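Putative Nitroreductase (PDB 3EO7) binds flavin mononucleotide and probably works as an FMN-dependent oxidoreductase of the nitroreductase family. Local coordinates at residues Ile9-Tyr13 and Leu270-Phe274; Leu78-Tyr82 and Asn195-Ser199. All blocks are in the same frame, centred on the assembly; numbering follows the deposited sequence. Where two conformers were deposited one is given.

Contact 1: residues Ile9-Tyr13 and Leu270-Phe274; sequences IAQHY and LLKYF
An antiparallel pair of short helices, helix 9-16 near the N-terminus and helix 270-276 more than 250 residues later, meets through Tyr13 and Phe274. The local axes of Ile9-Tyr13 and Leu270-Phe274 lie 11.0 Å apart with 158° between their directions, a spacing wide enough for a layer of large side chains. The two rings lie nearly parallel (6° between planes) but slid apart, their centroids at 4.7 Å, so overlap is slight. Instead, CB of Tyr13 stands over the centre of the Phe274 ring, 3.9 Å from its centroid, a CH-pi contact close to the ring normal. Phe274 reaches this place because its CG is trans to the backbone N (chi1 -173°), which carries the far rim of the ring to the other helix, where CE1 is 3.5 Å from Ala10 CA. On the flanks, Ile9 CD1 sits 3.9 Å from Tyr273 CE1, and Leu270 CD2 meets Tyr13 CD1 at 3.9 Å. Cutting Phe274 back to an alanine is likely to open a gap between the helices and leave Tyr13 CB and Ala10 without their aromatic partner. The phenol oxygens are satisfied beyond this pair, Tyr13 OH by Asp179 O and Tyr273 OH by Glu259 OE2. Cohesion between the segments is therefore apolar and aromatic, resting on ring faces and aliphatic carbons.

Contact 2: residues Leu78-Tyr82 and Asn195-Ser199; sequences LFRSY and NIELS
Asn195 begins the contact of helix 181-202 with helix 66-82, an antiparallel helix pair within the nitroreductase-type fold. The short axes of Leu78-Tyr82 and Asn195-Ser199 approach to 8.2 Å at 149°, and this closeness fits the small serines at the interface. The Asn195 amide donates through ND2 to Ser81 O (3.1 Å, 165° at the hydrogen); the acceptor lies near the amide plane, whereas the donor stands above the carbonyl plane of Ser81. Ala99 O also accepts from ND2, and Gln465 NE2 binds OD1, so three bonds fix the amide's rotation. One residue on, Ile196 lays its CG1 3.5 Å from Ser81 OG, an oxygen that lies equally near Ile196 CA. A turn after Asn195, Ser199 returns to the interface. With its OG anti to the backbone N (chi1 -169°), one of its two conformers places that oxygen 3.3 Å from Arg80 CB, a contact that may not hold in the other. Ser81 OG hydrogen-bonds to Leu77 O, as does Ser199 OG in this conformer, while Ser199 CB rests 3.4 Å from Ser81 OG.

Contacts 1 and 2 lie on opposite sides of the chain's centre, their own centres 30 Å apart and their nearest atoms about 15 Å apart, so they do not touch. Helix 181-202 nevertheless serves both: it supplies Asn195-Ser199 to contact 2, while Tyr182, near its start, packs against Tyr13 and Leu271 of contact 1. Both contacts lie back from the FMN. Measured from side chains, Asn195 is about 9 Å from the bound FMN and about 6 Å from the FMN-binding Arg334; Tyr13 is about 12 Å from the FMN and about 11 Å from Gly482. Contact 2 thus comes closer to the cofactor, and uses polar groups where contact 1 uses rings.

Contact 1: residues Ile9-Tyr13 and Leu270-Phe274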
# COMPACT_ATOMS: atom_id res chain seq x y z
N ILE A 9 8.14 15.17 15.00
CA ILE A 9 8.83 15.10 13.72
C ILE A 9 7.92 14.63 12.58
O ILE A 9 8.05 15.13 11.47
CB ILE A 9 10.17 14.28 13.81
CG1 ILE A 9 10.99 14.39 12.50
CG2 ILE A 9 9.88 12.84 14.21
CD1 ILE A 9 11.45 15.81 12.11
N ALA A 10 6.96 13.73 12.83
CA ALA A 10 6.04 13.31 11.75
C ALA A 10 5.14 14.48 11.27
O ALA A 10 4.88 14.61 10.07
CB ALA A 10 5.19 12.14 12.20
N GLN A 11 4.68 15.31 12.20
CA GLN A 11 3.91 16.51 11.83
C GLN A 11 4.75 17.50 11.03
O GLN A 11 4.30 18.04 10.01
CB GLN A 11 3.33 17.18 13.07
CG GLN A 11 2.29 16.34 13.78
CD GLN A 11 1.89 16.94 15.08
OE1 GLN A 11 2.67 16.97 16.05
NE2 GLN A 11 0.68 17.44 15.14
N HIS A 12 6.01 17.68 11.43
CA HIS A 12 6.94 18.58 10.74
C HIS A 12 7.21 18.06 9.32
O HIS A 12 7.16 18.83 8.35
CB HIS A 12 8.23 18.69 11.56
CG HIS A 12 9.27 19.60 10.97
ND1 HIS A 12 9.09 20.97 10.90
CD2 HIS A 12 10.52 19.35 10.50
CE1 HIS A 12 10.18 21.51 10.36
NE2 HIS A 12 11.06 20.56 10.14
N TYR A 13 7.52 16.78 9.24
CA TYR A 13 7.73 16.10 7.96
C TYR A 13 6.51 16.35 7.04
O TYR A 13 6.63 16.75 5.88
CB TYR A 13 7.99 14.56 8.14
CG TYR A 13 8.01 13.92 6.78
CD1 TYR A 13 9.17 13.90 6.02
CD2 TYR A 13 6.86 13.47 6.20
CE1 TYR A 13 9.18 13.44 4.72
CE2 TYR A 13 6.83 13.01 4.88
CZ TYR A 13 8.00 12.99 4.13
OH TYR A 13 7.95 12.56 2.80
N LEU A 270 15.78 15.60 5.03
CA LEU A 270 14.67 15.27 5.88
C LEU A 270 14.14 13.85 5.74
O LEU A 270 13.76 13.24 6.75
CB LEU A 270 13.56 16.30 5.65
CG LEU A 270 12.31 16.15 6.51
CD1 LEU A 270 12.59 16.33 7.97
CD2 LEU A 270 11.26 17.18 5.98
N LEU A 271 14.10 13.31 4.53
CA LEU A 271 13.61 11.95 4.31
C LEU A 271 14.42 10.93 5.14
O LEU A 271 13.84 10.14 5.89
CB LEU A 271 13.71 11.55 2.83
CG LEU A 271 13.10 10.18 2.48
CD1 LEU A 271 12.60 10.15 1.04
CD2 LEU A 271 14.06 9.02 2.74
N LYS A 272 15.75 10.94 5.02
CA LYS A 272 16.54 9.95 5.76
C LYS A 272 16.51 10.21 7.26
O LYS A 272 16.44 9.26 8.06
CB LYS A 272 17.97 9.82 5.22
CG LYS A 272 17.99 9.24 3.81
CD LYS A 272 19.41 8.94 3.32
CE LYS A 272 19.44 8.55 1.85
NZ LYS A 272 20.75 8.10 1.41
N TYR A 273 16.57 11.49 7.63
CA TYR A 273 16.41 11.85 9.03
C TYR A 273 15.10 11.22 9.55
O TYR A 273 15.08 10.53 10.58
CB TYR A 273 16.40 13.37 9.22
CG TYR A 273 16.27 13.75 10.69
CD1 TYR A 273 15.02 13.87 11.28
CD2 TYR A 273 17.40 13.98 11.47
CE1 TYR A 273 14.90 14.17 12.62
CE2 TYR A 273 17.27 14.31 12.80
CZ TYR A 273 16.00 14.37 13.39
OH TYR A 273 15.86 14.71 14.72
N PHE A 274 14.01 11.43 8.81
CA PHE A 274 12.71 10.94 9.28
C PHE A 274 12.66 9.41 9.40
O PHE A 274 12.18 8.88 10.42
CB PHE A 274 11.61 11.48 8.39
CG PHE A 274 10.23 11.17 8.88
CD1 PHE A 274 9.85 11.45 10.18
CD2 PHE A 274 9.28 10.66 8.01
CE1 PHE A 274 8.55 11.18 10.62
CE2 PHE A 274 7.97 10.42 8.44
CZ PHE A 274 7.62 10.65 9.76

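Contact 2: residues Leu78-Tyr82 and Asn195-Ser199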
# COMPACT_ATOMS: atom_id res chain seq x y z
N LEU A 78 4.27 -14.62 -5.64
CA LEU A 78 5.22 -13.54 -5.90
C LEU A 78 4.88 -12.80 -7.19
O LEU A 78 4.91 -11.56 -7.24
CB LEU A 78 6.64 -14.05 -5.90
CG LEU A 78 7.24 -14.46 -4.53
CD1 LEU A 78 8.54 -15.27 -4.72
CD2 LEU A 78 7.47 -13.19 -3.71
N PHE A 79 4.52 -13.56 -8.21
CA PHE A 79 4.23 -12.95 -9.52
C PHE A 79 3.01 -12.03 -9.49
O PHE A 79 3.00 -10.95 -10.10
CB PHE A 79 4.08 -14.01 -10.60
CG PHE A 79 4.00 -13.41 -11.96
CD1 PHE A 79 5.13 -12.80 -12.52
CD2 PHE A 79 2.79 -13.36 -12.64
CE1 PHE A 79 5.07 -12.19 -13.75
CE2 PHE A 79 2.72 -12.75 -13.89
CZ PHE A 79 3.86 -12.16 -14.43
N ARG A 80 1.96 -12.47 -8.81
CA ARG A 80 0.74 -11.68 -8.74
C ARG A 80 0.97 -10.49 -7.81
O ARG A 80 0.26 -9.51 -7.91
CB ARG A 80 -0.43 -12.53 -8.24
CG ARG A 80 -0.87 -13.69 -9.17
CD ARG A 80 -1.84 -13.24 -10.23
NE ARG A 80 -2.14 -14.32 -11.18
CZ ARG A 80 -1.72 -14.40 -12.45
NH1 ARG A 80 -0.95 -13.46 -13.01
NH2 ARG A 80 -2.09 -15.45 -13.19
N SER A 81 1.95 -10.58 -6.91
CA SER A 81 2.24 -9.49 -5.97
C SER A 81 3.09 -8.37 -6.59
O SER A 81 2.80 -7.19 -6.39
CB SER A 81 2.98 -9.99 -4.72
OG SER A 81 2.13 -10.80 -3.93
N TYR A 82 4.17 -8.73 -7.27
CA TYR A 82 5.15 -7.72 -7.73
C TYR A 82 5.83 -8.08 -9.03
O TYR A 82 6.90 -7.54 -9.35
CB TYR A 82 6.16 -7.51 -6.62
CG TYR A 82 6.85 -6.17 -6.54
CD1 TYR A 82 6.12 -4.98 -6.70
CD2 TYR A 82 8.21 -6.07 -6.30
CE1 TYR A 82 6.73 -3.73 -6.59
CE2 TYR A 82 8.82 -4.83 -6.19
CZ TYR A 82 8.08 -3.65 -6.35
OH TYR A 82 8.70 -2.41 -6.24
N ASN A 195 -1.64 -6.34 -2.69
CA ASN A 195 -1.47 -7.50 -3.60
C ASN A 195 -1.04 -8.75 -2.86
O ASN A 195 -1.47 -9.85 -3.18
CB ASN A 195 -0.43 -7.25 -4.69
CG ASN A 195 -0.91 -6.37 -5.79
OD1 ASN A 195 -2.12 -6.07 -5.92
ND2 ASN A 195 0.03 -5.92 -6.61
N ILE A 196 -0.14 -8.59 -1.90
CA ILE A 196 0.33 -9.75 -1.14
C ILE A 196 -0.83 -10.46 -0.45
O ILE A 196 -0.93 -11.69 -0.53
CB ILE A 196 1.45 -9.38 -0.17
CG1 ILE A 196 2.70 -9.00 -0.95
CG2 ILE A 196 1.80 -10.56 0.84
CD1 ILE A 196 3.79 -8.41 -0.06
N GLU A 197 -1.72 -9.73 0.22
CA GLU A 197 -2.83 -10.43 0.85
C GLU A 197 -3.76 -11.11 -0.16
O GLU A 197 -4.23 -12.23 0.09
CB GLU A 197 -3.66 -9.57 1.81
CG GLU A 197 -4.19 -8.34 1.24
CD GLU A 197 -5.72 -8.19 1.44
OE1 GLU A 197 -6.52 -9.13 1.35
OE2 GLU A 197 -6.14 -7.06 1.53
N LEU A 198 -4.00 -10.48 -1.31
CA LEU A 198 -4.89 -11.08 -2.32
C LEU A 198 -4.24 -12.27 -3.04
O LEU A 198 -4.87 -13.31 -3.24
CB LEU A 198 -5.39 -10.01 -3.30
CG LEU A 198 -6.30 -8.99 -2.60
CD1 LEU A 198 -6.58 -7.75 -3.54
CD2 LEU A 198 -7.63 -9.68 -2.11
N SER A 199 -2.97 -12.09 -3.40
CA SER A 199 -2.15 -13.13 -4.02
C SER A 199 -2.03 -14.35 -3.09
O SER A 199 -2.04 -15.49 -3.53
CB SER A 199 -0.75 -12.57 -4.29
OG SER A 199 -0.01 -13.45 -5.10